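Local coordinates for protein elongation factor G (Thermus thermophilus, PDB 2DY1) that binds GTP and a magnesium ion in its N-terminal G domain and probably acts as a GTPase translation elongation factor, at residues 134-139 / 167-172; 140-145 / 250-255; 148-151 / 155-158; 178-183 / 189-194. All blocks are in the same frame, centred on the assembly; numbering follows the deposited sequence.

Contact 1: 134-139 / 167-172; sequences TKLDKG and GKWVGL. With GTP (guanosine-5'-triphosphate), chain C.
One face of the W169 indole is taken by L136, whose CD2 lies 3.9 Å from the centroid of the five-membered ring and only 3° off its normal, a CH-pi contact. CB of L136 continues the cover over the six-membered ring, 4.0 Å from W169 CE3. At the edge of the same indole, in its plane, stands CB of D137. A second flat group, the guanine of GTP, carries on one face the aliphatic part of K135, with CG 3.4 Å from GTP C6, and on the same side K138 CG reaches across to N2. This is the TKxD form of the guanine-recognition (G4) motif of P-loop GTPases, here T134 to D137. Its aspartate holds the base by two bonds: GTP N1 gives a nearly straight one to D137 OD1 (2.7 Å, 170°), and GTP N2 gives another to D137 OD2 (2.9 Å). Such a bidentate grip suits the donor pair of guanine and fixes the rotation of the carboxylate. The backbone N of K135 donates to GTP O6 at 3.0 Å. Beyond CG the K135 chain runs extended along the nucleotide, which brings NZ to a weak bond with O4' and to a hydrogen bond with the carbonyl of G19. The indole itself is further tied by a weak hydrogen bond from NE1 of W169 to O of G171 (2.9 Å), which with V170 forms a classic bulge opposite L163.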
# COMPACT_ATOMS: atom_id res chain seq x y z
N THR A 134 -21.81 -9.13 -7.16
CA THR A 134 -22.19 -10.01 -6.06
C THR A 134 -23.32 -9.42 -5.23
O THR A 134 -23.73 -8.29 -5.44
CB THR A 134 -21.01 -10.16 -5.10
OG1 THR A 134 -20.65 -8.85 -4.62
CG2 THR A 134 -19.81 -10.81 -5.83
N LYS A 135 -23.80 -10.22 -4.27
CA LYS A 135 -24.82 -9.78 -3.32
C LYS A 135 -26.15 -9.27 -3.88
O LYS A 135 -26.88 -8.54 -3.18
CB LYS A 135 -24.22 -8.72 -2.39
CG LYS A 135 -23.01 -9.21 -1.61
CD LYS A 135 -22.57 -8.18 -0.55
CE LYS A 135 -21.52 -8.74 0.41
NZ LYS A 135 -21.23 -7.83 1.57
N LEU A 136 -26.50 -9.63 -5.11
CA LEU A 136 -27.78 -9.16 -5.63
C LEU A 136 -28.93 -9.75 -4.80
O LEU A 136 -30.04 -9.18 -4.79
CB LEU A 136 -27.94 -9.53 -7.11
CG LEU A 136 -29.18 -8.96 -7.82
CD1 LEU A 136 -29.10 -7.44 -7.84
CD2 LEU A 136 -29.28 -9.50 -9.24
N ASP A 137 -28.68 -10.84 -4.08
CA ASP A 137 -29.73 -11.47 -3.27
C ASP A 137 -30.17 -10.56 -2.13
O ASP A 137 -31.23 -10.78 -1.53
CB ASP A 137 -29.28 -12.82 -2.71
CG ASP A 137 -28.01 -12.71 -1.87
OD1 ASP A 137 -26.99 -12.20 -2.40
OD2 ASP A 137 -28.04 -13.14 -0.69
N LYS A 138 -29.36 -9.55 -1.84
CA LYS A 138 -29.72 -8.63 -0.77
C LYS A 138 -30.75 -7.58 -1.22
O LYS A 138 -31.22 -6.80 -0.40
CB LYS A 138 -28.45 -8.00 -0.18
CG LYS A 138 -27.51 -9.08 0.37
CD LYS A 138 -26.29 -8.53 1.09
CE LYS A 138 -26.60 -8.10 2.51
NZ LYS A 138 -25.37 -7.62 3.21
N GLY A 139 -31.11 -7.57 -2.51
CA GLY A 139 -32.17 -6.67 -2.99
C GLY A 139 -31.99 -5.48 -3.93
O GLY A 139 -32.97 -4.77 -4.21
N GLY A 167 -39.91 -11.98 -7.72
CA GLY A 167 -39.09 -11.05 -6.95
C GLY A 167 -37.82 -11.61 -6.35
O GLY A 167 -37.00 -10.85 -5.82
N LYS A 168 -37.63 -12.93 -6.42
CA LYS A 168 -36.45 -13.56 -5.86
C LYS A 168 -35.41 -13.84 -6.95
O LYS A 168 -35.75 -14.40 -8.00
CB LYS A 168 -36.85 -14.87 -5.19
CG LYS A 168 -35.69 -15.67 -4.62
CD LYS A 168 -36.19 -16.98 -4.05
CE LYS A 168 -35.07 -17.83 -3.47
NZ LYS A 168 -35.57 -19.18 -3.09
N TRP A 169 -34.16 -13.46 -6.70
CA TRP A 169 -33.09 -13.71 -7.67
C TRP A 169 -32.74 -15.20 -7.60
O TRP A 169 -32.34 -15.69 -6.54
CB TRP A 169 -31.86 -12.88 -7.33
CG TRP A 169 -30.68 -13.19 -8.19
CD1 TRP A 169 -30.67 -13.31 -9.56
CD2 TRP A 169 -29.33 -13.37 -7.76
NE1 TRP A 169 -29.39 -13.55 -10.01
CE2 TRP A 169 -28.55 -13.60 -8.92
CE3 TRP A 169 -28.70 -13.37 -6.51
CZ2 TRP A 169 -27.17 -13.81 -8.87
CZ3 TRP A 169 -27.33 -13.59 -6.45
CH2 TRP A 169 -26.58 -13.80 -7.63
N VAL A 170 -32.89 -15.90 -8.71
CA VAL A 170 -32.64 -17.34 -8.76
C VAL A 170 -31.67 -17.79 -9.84
O VAL A 170 -31.32 -18.96 -9.88
CB VAL A 170 -33.95 -18.15 -9.00
CG1 VAL A 170 -34.95 -17.85 -7.89
CG2 VAL A 170 -34.57 -17.79 -10.37
N GLY A 171 -31.24 -16.87 -10.69
CA GLY A 171 -30.36 -17.31 -11.75
C GLY A 171 -29.86 -16.25 -12.70
O GLY A 171 -29.84 -15.06 -12.40
N LEU A 172 -29.48 -16.72 -13.89
CA LEU A 172 -28.89 -15.88 -14.91
C LEU A 172 -29.55 -16.00 -16.26
O LEU A 172 -30.03 -17.07 -16.63
CB LEU A 172 -27.42 -16.29 -15.13
CG LEU A 172 -26.44 -16.35 -13.97
CD1 LEU A 172 -25.06 -16.71 -14.49
CD2 LEU A 172 -26.42 -14.99 -13.28
PG GTP C . -12.44 -8.48 2.10
O1G GTP C . -12.50 -7.99 3.63
O2G GTP C . -11.40 -9.70 1.98
O3G GTP C . -12.13 -7.39 1.15
O3B GTP C . -13.92 -9.09 1.88
PB GTP C . -14.34 -10.05 0.67
O1B GTP C . -14.52 -9.23 -0.55
O2B GTP C . -13.41 -11.20 0.60
O3A GTP C . -15.82 -10.49 1.12
PA GTP C . -16.15 -11.83 1.93
O1A GTP C . -16.11 -12.98 1.00
O2A GTP C . -15.32 -11.87 3.15
O5' GTP C . -17.69 -11.61 2.35
C5' GTP C . -17.99 -10.67 3.38
C4' GTP C . -19.42 -10.88 3.87
O4' GTP C . -20.27 -10.85 2.71
C3' GTP C . -19.57 -12.28 4.47
O3' GTP C . -20.56 -12.25 5.50
C2' GTP C . -20.05 -13.11 3.29
O2' GTP C . -20.83 -14.21 3.76
C1' GTP C . -20.99 -12.09 2.65
N9 GTP C . -21.31 -12.40 1.24
C8 GTP C . -20.43 -12.61 0.26
N7 GTP C . -21.07 -12.72 -0.90
C5 GTP C . -22.37 -12.58 -0.67
C6 GTP C . -23.50 -12.61 -1.48
O6 GTP C . -23.42 -12.73 -2.70
N1 GTP C . -24.76 -12.44 -0.88
C2 GTP C . -24.85 -12.25 0.50
N2 GTP C . -26.04 -12.09 1.07
N3 GTP C . -23.74 -12.23 1.25
C4 GTP C . -22.53 -12.39 0.70

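Contact 2: 140-145 / 250-255; sequences GDYYAL and VALASG. With GTP (guanosine-5'-triphosphate), chain C.
Y142 lays its ring against L252: CE1 of Y142 is 3.7 Å from CD1 of L252, while CD2 of the same leucine sits over one face of the ring, 4.2 Å above its plane and displaced toward the rim. The ring reaches so far because CG of Y142 stands anti to the backbone N (chi1 -169°), which sends the phenol away from the first turn of the helix and down onto the strand. V250 meets the end of the phenol, its CG1 lying 3.7 Å from OH of Y142 as the two side chains pass in opposite senses. The buried hydroxyl is not left to apolar company, since it is hydrogen-bonded to the carbonyl of D160. D160 also accepts from the amide of L252 through its carboxylate, so one residue serves both sides of the contact. At the other end of 250-255, S254 OG donates to GTP O6 at 2.6 Å, adding to the recognition of the base. The turn that carries Y142 starts at D141, an N-cap whose OD1 takes weak bonds from the amides of Y143 (3.1 Å) and A144 (3.3 Å). Around the aromatic ring, P162 of strand 156-165 and V133 of strand 129-134 pack as well, while A251, on the other face of strand 248-252, turns to L264 and L267 of helix 261-271; this parallel part of the mixed sheet lies between helices 142-153 and 261-271.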
# COMPACT_ATOMS: atom_id res chain seq x y z
N GLY A 140 -30.79 -5.29 -4.45
CA GLY A 140 -30.50 -4.16 -5.33
C GLY A 140 -31.09 -4.10 -6.72
O GLY A 140 -31.80 -5.00 -7.15
N ASP A 141 -30.78 -3.02 -7.43
CA ASP A 141 -31.28 -2.79 -8.79
C ASP A 141 -30.14 -2.98 -9.79
O ASP A 141 -29.34 -2.07 -10.03
CB ASP A 141 -31.85 -1.37 -8.91
CG ASP A 141 -32.39 -1.08 -10.30
OD1 ASP A 141 -32.26 -1.95 -11.18
OD2 ASP A 141 -32.96 0.02 -10.53
N TYR A 142 -30.09 -4.16 -10.38
CA TYR A 142 -29.03 -4.49 -11.32
C TYR A 142 -28.97 -3.58 -12.53
O TYR A 142 -27.89 -3.24 -13.00
CB TYR A 142 -29.20 -5.93 -11.78
CG TYR A 142 -28.03 -6.48 -12.55
CD1 TYR A 142 -26.89 -6.93 -11.88
CD2 TYR A 142 -28.08 -6.58 -13.93
CE1 TYR A 142 -25.82 -7.47 -12.58
CE2 TYR A 142 -26.99 -7.13 -14.65
CZ TYR A 142 -25.88 -7.57 -13.95
OH TYR A 142 -24.84 -8.16 -14.65
N TYR A 143 -30.12 -3.18 -13.05
CA TYR A 143 -30.13 -2.34 -14.23
C TYR A 143 -29.59 -0.95 -13.96
O TYR A 143 -28.87 -0.40 -14.79
CB TYR A 143 -31.54 -2.32 -14.82
CG TYR A 143 -31.93 -3.70 -15.28
CD1 TYR A 143 -32.55 -4.61 -14.42
CD2 TYR A 143 -31.56 -4.14 -16.55
CE1 TYR A 143 -32.79 -5.93 -14.81
CE2 TYR A 143 -31.79 -5.45 -16.96
CZ TYR A 143 -32.41 -6.34 -16.08
OH TYR A 143 -32.64 -7.63 -16.50
N ALA A 144 -29.91 -0.38 -12.80
CA ALA A 144 -29.39 0.93 -12.44
C ALA A 144 -27.88 0.78 -12.21
O ALA A 144 -27.11 1.68 -12.53
CB ALA A 144 -30.07 1.45 -11.18
N LEU A 145 -27.46 -0.37 -11.67
CA LEU A 145 -26.04 -0.61 -11.43
C LEU A 145 -25.30 -0.63 -12.76
O LEU A 145 -24.24 -0.03 -12.87
CB LEU A 145 -25.83 -1.93 -10.68
CG LEU A 145 -24.36 -2.33 -10.52
CD1 LEU A 145 -23.60 -1.29 -9.71
CD2 LEU A 145 -24.29 -3.68 -9.83
N VAL A 250 -19.31 -7.77 -17.81
CA VAL A 250 -19.93 -7.71 -16.49
C VAL A 250 -20.71 -9.00 -16.29
O VAL A 250 -21.65 -9.31 -17.04
CB VAL A 250 -20.91 -6.52 -16.37
CG1 VAL A 250 -21.53 -6.47 -14.96
CG2 VAL A 250 -20.19 -5.22 -16.66
N ALA A 251 -20.30 -9.77 -15.29
CA ALA A 251 -20.93 -11.03 -14.97
C ALA A 251 -21.65 -10.91 -13.63
O ALA A 251 -21.40 -10.00 -12.85
CB ALA A 251 -19.86 -12.13 -14.88
N LEU A 252 -22.56 -11.85 -13.40
CA LEU A 252 -23.32 -11.89 -12.16
C LEU A 252 -23.06 -13.23 -11.49
O LEU A 252 -23.27 -14.28 -12.10
CB LEU A 252 -24.81 -11.74 -12.52
CG LEU A 252 -25.95 -11.67 -11.52
CD1 LEU A 252 -25.74 -10.55 -10.50
CD2 LEU A 252 -27.23 -11.42 -12.33
N ALA A 253 -22.60 -13.21 -10.24
CA ALA A 253 -22.36 -14.47 -9.52
C ALA A 253 -22.32 -14.19 -8.03
O ALA A 253 -21.97 -13.10 -7.60
CB ALA A 253 -21.02 -15.10 -9.97
N SER A 254 -22.69 -15.20 -7.25
CA SER A 254 -22.67 -15.08 -5.79
C SER A 254 -22.17 -16.40 -5.21
O SER A 254 -22.71 -17.46 -5.51
CB SER A 254 -24.06 -14.81 -5.24
OG SER A 254 -24.08 -15.03 -3.83
N GLY A 255 -21.13 -16.33 -4.38
CA GLY A 255 -20.65 -17.57 -3.78
C GLY A 255 -21.54 -17.97 -2.61
O GLY A 255 -21.59 -19.13 -2.24
PG GTP C . -12.44 -8.48 2.10
O1G GTP C . -12.50 -7.99 3.63
O2G GTP C . -11.40 -9.70 1.98
O3G GTP C . -12.13 -7.39 1.15
O3B GTP C . -13.92 -9.09 1.88
PB GTP C . -14.34 -10.05 0.67
O1B GTP C . -14.52 -9.23 -0.55
O2B GTP C . -13.41 -11.20 0.60
O3A GTP C . -15.82 -10.49 1.12
PA GTP C . -16.15 -11.83 1.93
O1A GTP C . -16.11 -12.98 1.00
O2A GTP C . -15.32 -11.87 3.15
O5' GTP C . -17.69 -11.61 2.35
C5' GTP C . -17.99 -10.67 3.38
C4' GTP C . -19.42 -10.88 3.87
O4' GTP C . -20.27 -10.85 2.71
C3' GTP C . -19.57 -12.28 4.47
O3' GTP C . -20.56 -12.25 5.50
C2' GTP C . -20.05 -13.11 3.29
O2' GTP C . -20.83 -14.21 3.76
C1' GTP C . -20.99 -12.09 2.65
N9 GTP C . -21.31 -12.40 1.24
C8 GTP C . -20.43 -12.61 0.26
N7 GTP C . -21.07 -12.72 -0.90
C5 GTP C . -22.37 -12.58 -0.67
C6 GTP C . -23.50 -12.61 -1.48
O6 GTP C . -23.42 -12.73 -2.70
N1 GTP C . -24.76 -12.44 -0.88
C2 GTP C . -24.85 -12.25 0.50
N2 GTP C . -26.04 -12.09 1.07
N3 GTP C . -23.74 -12.23 1.25
C4 GTP C . -22.53 -12.39 0.70

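Contact 3: 148-151 / 155-158; sequences DLRS and PILP
L149 touches the strand first: its CB comes within 4.2 Å of CG2 of I156, and its carbonyl O lies at 4.1 Å from the same methyl. One residue on, R150 carries most of the contact. Its chain starts extended and then bends at chi3 (-65°), which folds the guanidinium back over the isoleucine. CG1 of I156 lies 3.6 Å above the guanidinium plane, offset toward the rim, and stands 3.7 Å from CZ of R150, so the flat cation rests on an aliphatic branch. That branch points at the helix because CG1 of I156 takes the rotamer between the backbone N and the carbonyl carbon (chi1 56°), leaving CG2 for L149. The polar end of R150 is held on the carbonyl of I156. NH2 of R150 donates weakly to O of I156, at 3.3 Å and 139°, and NH1 of R150 reaches it through a water that accepts at 3.1 Å and donates to I156 O at 2.7 Å. P155 and P158 come near the same group obliquely. Outside the two segments, L149 also meets V111, while I156 packs on V250 of the neighbouring strand and L157, on the other side, on V208 and A211 of helix 198-213. Helix 142-153 turning tightly into strand 156-165 is the second half of a beta-alpha-beta crossover from strand 129-134 that skips one position, filled by strand 248-252. The helix belongs to the G-domain core, whereas strand 156-165 begins an antiparallel extension of its sheet, consistent with the G' insertion of EF-G.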
# COMPACT_ATOMS: atom_id res chain seq x y z
N ASP A 148 -24.74 2.83 -13.81
CA ASP A 148 -23.74 3.46 -12.97
C ASP A 148 -22.34 2.98 -13.36
O ASP A 148 -21.39 3.75 -13.35
CB ASP A 148 -23.98 3.16 -11.50
CG ASP A 148 -25.23 3.83 -10.95
OD1 ASP A 148 -25.80 4.72 -11.62
OD2 ASP A 148 -25.63 3.45 -9.82
N LEU A 149 -22.23 1.69 -13.68
CA LEU A 149 -20.94 1.14 -14.08
C LEU A 149 -20.50 1.78 -15.40
O LEU A 149 -19.33 2.11 -15.58
CB LEU A 149 -21.03 -0.37 -14.25
CG LEU A 149 -21.17 -1.15 -12.95
CD1 LEU A 149 -21.41 -2.62 -13.25
CD2 LEU A 149 -19.91 -0.97 -12.10
N ARG A 150 -21.44 1.95 -16.32
CA ARG A 150 -21.12 2.58 -17.60
C ARG A 150 -20.65 4.02 -17.38
O ARG A 150 -19.67 4.48 -17.99
CB ARG A 150 -22.33 2.55 -18.53
CG ARG A 150 -22.02 3.06 -19.94
CD ARG A 150 -23.20 2.82 -20.88
NE ARG A 150 -23.48 1.40 -21.10
CZ ARG A 150 -22.64 0.56 -21.70
NH1 ARG A 150 -21.47 0.98 -22.16
NH2 ARG A 150 -22.99 -0.71 -21.86
N SER A 151 -21.33 4.73 -16.49
CA SER A 151 -20.99 6.12 -16.19
C SER A 151 -19.61 6.27 -15.56
O SER A 151 -18.89 7.23 -15.84
CB SER A 151 -22.01 6.73 -15.22
OG SER A 151 -23.29 6.83 -15.81
N PRO A 155 -16.71 1.53 -21.17
CA PRO A 155 -17.17 0.45 -22.04
C PRO A 155 -17.46 -0.91 -21.43
O PRO A 155 -16.86 -1.91 -21.80
CB PRO A 155 -16.11 0.42 -23.14
CG PRO A 155 -14.87 0.78 -22.40
CD PRO A 155 -15.31 1.88 -21.46
N ILE A 156 -18.42 -0.96 -20.52
CA ILE A 156 -18.80 -2.24 -19.93
C ILE A 156 -19.59 -3.04 -20.95
O ILE A 156 -20.16 -2.50 -21.90
CB ILE A 156 -19.63 -2.07 -18.64
CG1 ILE A 156 -20.87 -1.21 -18.91
CG2 ILE A 156 -18.77 -1.46 -17.56
CD1 ILE A 156 -22.14 -1.76 -18.32
N LEU A 157 -19.62 -4.36 -20.76
CA LEU A 157 -20.32 -5.23 -21.68
C LEU A 157 -21.11 -6.25 -20.85
O LEU A 157 -20.55 -7.21 -20.34
CB LEU A 157 -19.30 -5.96 -22.56
CG LEU A 157 -19.87 -6.73 -23.75
CD1 LEU A 157 -20.19 -5.76 -24.88
CD2 LEU A 157 -18.87 -7.75 -24.23
N PRO A 158 -22.42 -6.04 -20.71
CA PRO A 158 -23.22 -6.98 -19.92
C PRO A 158 -23.29 -8.37 -20.54
O PRO A 158 -23.76 -8.54 -21.65
CB PRO A 158 -24.61 -6.33 -19.87
CG PRO A 158 -24.30 -4.85 -20.08
CD PRO A 158 -23.22 -4.88 -21.14
O HOH W 1 -20.28 -1.05 -24.19

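Contact 4: 178-183 / 189-194; sequences GKAYRY and REAEVP
E190 lies across the strand 179-183, and its atoms can be followed outward from the backbone. CB is 3.9 Å from the carbonyl O of A180; CG comes closer to that oxygen, 3.2 Å, and also touches CE2 of Y181. With CG anti to the backbone N (chi1 -168°) and the chain extended, the carboxylate is carried over K179, where OE2 of E190 lies 3.7 Å from CD of K179. The ammonium NZ of K179 stays 4.9 Å from that OE2, a nearness of opposite charges and not a bonded pair. OE2 instead accepts from a water at 2.7 Å; the same water donates to O of A191 and accepts from N of A180, knitting the glutamate to both backbones. The aromatic plane of Y181 is turned 33° from the carboxylate. These strands form a beta hairpin, with 187-191 the outermost strand of the antiparallel extension of the G-domain sheet, consistent with the G' insertion of EF-G. The pairing is antiparallel: A180 faces A191 and R182 faces R189 as hydrogen-bonded pairs, with Y181 and E190 as the non-hydrogen-bonded pair between them. A191 N donates to A180 O at 2.8 Å and 169°, and R182 and R189 exchange two bonds, R182 N to R189 O at 2.8 Å and R189 N to R182 O at 3.0 Å. On the face opposite Y181 and E190, the methyl of A180 packs on A191 CB and on CG2 of V193. R182 points there too, its guanidinium in salt bridges with E165 and E184.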
# COMPACT_ATOMS: atom_id res chain seq x y z
N GLY A 178 -29.37 -15.94 -25.36
CA GLY A 178 -30.80 -15.89 -25.14
C GLY A 178 -31.29 -17.12 -24.41
O GLY A 178 -32.33 -17.71 -24.75
N LYS A 179 -30.54 -17.54 -23.40
CA LYS A 179 -30.89 -18.70 -22.62
C LYS A 179 -30.83 -18.32 -21.17
O LYS A 179 -30.11 -17.38 -20.80
CB LYS A 179 -29.95 -19.86 -22.92
CG LYS A 179 -30.10 -20.41 -24.34
CD LYS A 179 -29.34 -21.71 -24.53
CE LYS A 179 -29.48 -22.20 -25.97
NZ LYS A 179 -28.68 -23.43 -26.21
N ALA A 180 -31.59 -19.02 -20.35
CA ALA A 180 -31.63 -18.71 -18.93
C ALA A 180 -31.37 -19.97 -18.11
O ALA A 180 -31.62 -21.10 -18.58
CB ALA A 180 -32.98 -18.12 -18.56
N TYR A 181 -30.88 -19.77 -16.89
CA TYR A 181 -30.56 -20.87 -16.00
C TYR A 181 -30.95 -20.52 -14.58
O TYR A 181 -30.63 -19.44 -14.11
CB TYR A 181 -29.06 -21.15 -16.04
CG TYR A 181 -28.55 -21.39 -17.44
CD1 TYR A 181 -28.17 -20.33 -18.25
CD2 TYR A 181 -28.56 -22.67 -17.99
CE1 TYR A 181 -27.82 -20.53 -19.59
CE2 TYR A 181 -28.21 -22.89 -19.32
CZ TYR A 181 -27.84 -21.82 -20.12
OH TYR A 181 -27.49 -22.06 -21.43
N ARG A 182 -31.62 -21.44 -13.91
CA ARG A 182 -32.01 -21.20 -12.52
C ARG A 182 -31.22 -22.13 -11.62
O ARG A 182 -30.80 -23.21 -12.05
CB ARG A 182 -33.52 -21.42 -12.33
CG ARG A 182 -33.96 -22.86 -12.37
CD ARG A 182 -35.49 -22.98 -12.24
NE ARG A 182 -36.05 -22.31 -11.06
CZ ARG A 182 -36.08 -22.82 -9.83
NH1 ARG A 182 -35.58 -24.03 -9.58
NH2 ARG A 182 -36.62 -22.12 -8.85
N TYR A 183 -31.02 -21.71 -10.39
CA TYR A 183 -30.27 -22.49 -9.42
C TYR A 183 -31.09 -22.86 -8.20
O TYR A 183 -31.89 -22.07 -7.70
CB TYR A 183 -29.04 -21.70 -8.95
CG TYR A 183 -28.02 -21.50 -10.02
CD1 TYR A 183 -28.23 -20.59 -11.05
CD2 TYR A 183 -26.85 -22.27 -10.03
CE1 TYR A 183 -27.29 -20.44 -12.07
CE2 TYR A 183 -25.93 -22.13 -11.03
CZ TYR A 183 -26.14 -21.22 -12.05
OH TYR A 183 -25.20 -21.06 -13.02
N ARG A 189 -30.16 -25.56 -13.74
CA ARG A 189 -31.02 -26.20 -14.75
C ARG A 189 -31.47 -25.09 -15.67
O ARG A 189 -31.69 -23.96 -15.21
CB ARG A 189 -32.28 -26.80 -14.18
CG ARG A 189 -32.16 -28.00 -13.19
CD ARG A 189 -31.77 -29.37 -13.84
NE ARG A 189 -32.66 -29.90 -14.89
CZ ARG A 189 -33.66 -30.79 -14.77
NH1 ARG A 189 -34.33 -31.20 -15.85
NH2 ARG A 189 -34.02 -31.19 -13.56
N GLU A 190 -31.58 -25.38 -16.96
CA GLU A 190 -32.00 -24.37 -17.92
C GLU A 190 -33.45 -23.98 -17.61
O GLU A 190 -34.25 -24.80 -17.17
CB GLU A 190 -31.91 -24.88 -19.36
CG GLU A 190 -32.07 -23.74 -20.38
CD GLU A 190 -31.80 -24.14 -21.83
OE1 GLU A 190 -31.29 -25.26 -22.08
OE2 GLU A 190 -32.10 -23.32 -22.71
N ALA A 191 -33.76 -22.72 -17.86
CA ALA A 191 -35.08 -22.18 -17.62
C ALA A 191 -35.43 -21.35 -18.84
O ALA A 191 -34.58 -21.07 -19.70
CB ALA A 191 -35.07 -21.30 -16.36
N GLU A 192 -36.70 -20.96 -18.95
CA GLU A 192 -37.11 -20.14 -20.07
C GLU A 192 -36.88 -18.68 -19.74
O GLU A 192 -36.95 -18.30 -18.57
CB GLU A 192 -38.62 -20.32 -20.33
CG GLU A 192 -39.01 -21.71 -20.70
CD GLU A 192 -38.85 -21.96 -22.18
OE1 GLU A 192 -38.15 -21.18 -22.85
OE2 GLU A 192 -39.44 -22.95 -22.67
N VAL A 193 -36.58 -17.87 -20.75
CA VAL A 193 -36.42 -16.44 -20.52
C VAL A 193 -37.87 -16.00 -20.33
O VAL A 193 -38.72 -16.26 -21.19
CB VAL A 193 -35.86 -15.70 -21.75
CG1 VAL A 193 -35.93 -14.20 -21.50
CG2 VAL A 193 -34.40 -16.12 -22.00
N PRO A 194 -38.18 -15.36 -19.19
CA PRO A 194 -39.56 -14.92 -18.96
C PRO A 194 -40.09 -14.05 -20.12
O PRO A 194 -39.37 -13.18 -20.61
CB PRO A 194 -39.47 -14.14 -17.66
CG PRO A 194 -38.33 -14.79 -16.94
CD PRO A 194 -37.32 -15.00 -18.05
O HOH W 2 -33.30 -20.97 -21.98

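Overall arrangement
Contacts 1 and 2 lie closest, their centres about 8 Å apart, and together they shape the guanine end of the GTP pocket: W169 CH2 packs 3.6 Å from S254 CB, so the indole of contact 1 backs the serine of contact 2. Contact 3 shares helix 142-153 with contact 2, centres about 12 Å apart, and a probable hydrogen bond from V250 N to L157 O (2.9 Å) joins their strands. Contact 4 lies about 14 Å from contact 1 between centres, tied to it by a probable hydrogen bond between Y183 N and V170 O (2.8 Å). All four reach the same sheet, which leads from contact 1 at the nucleotide out to the hairpin of contact 4.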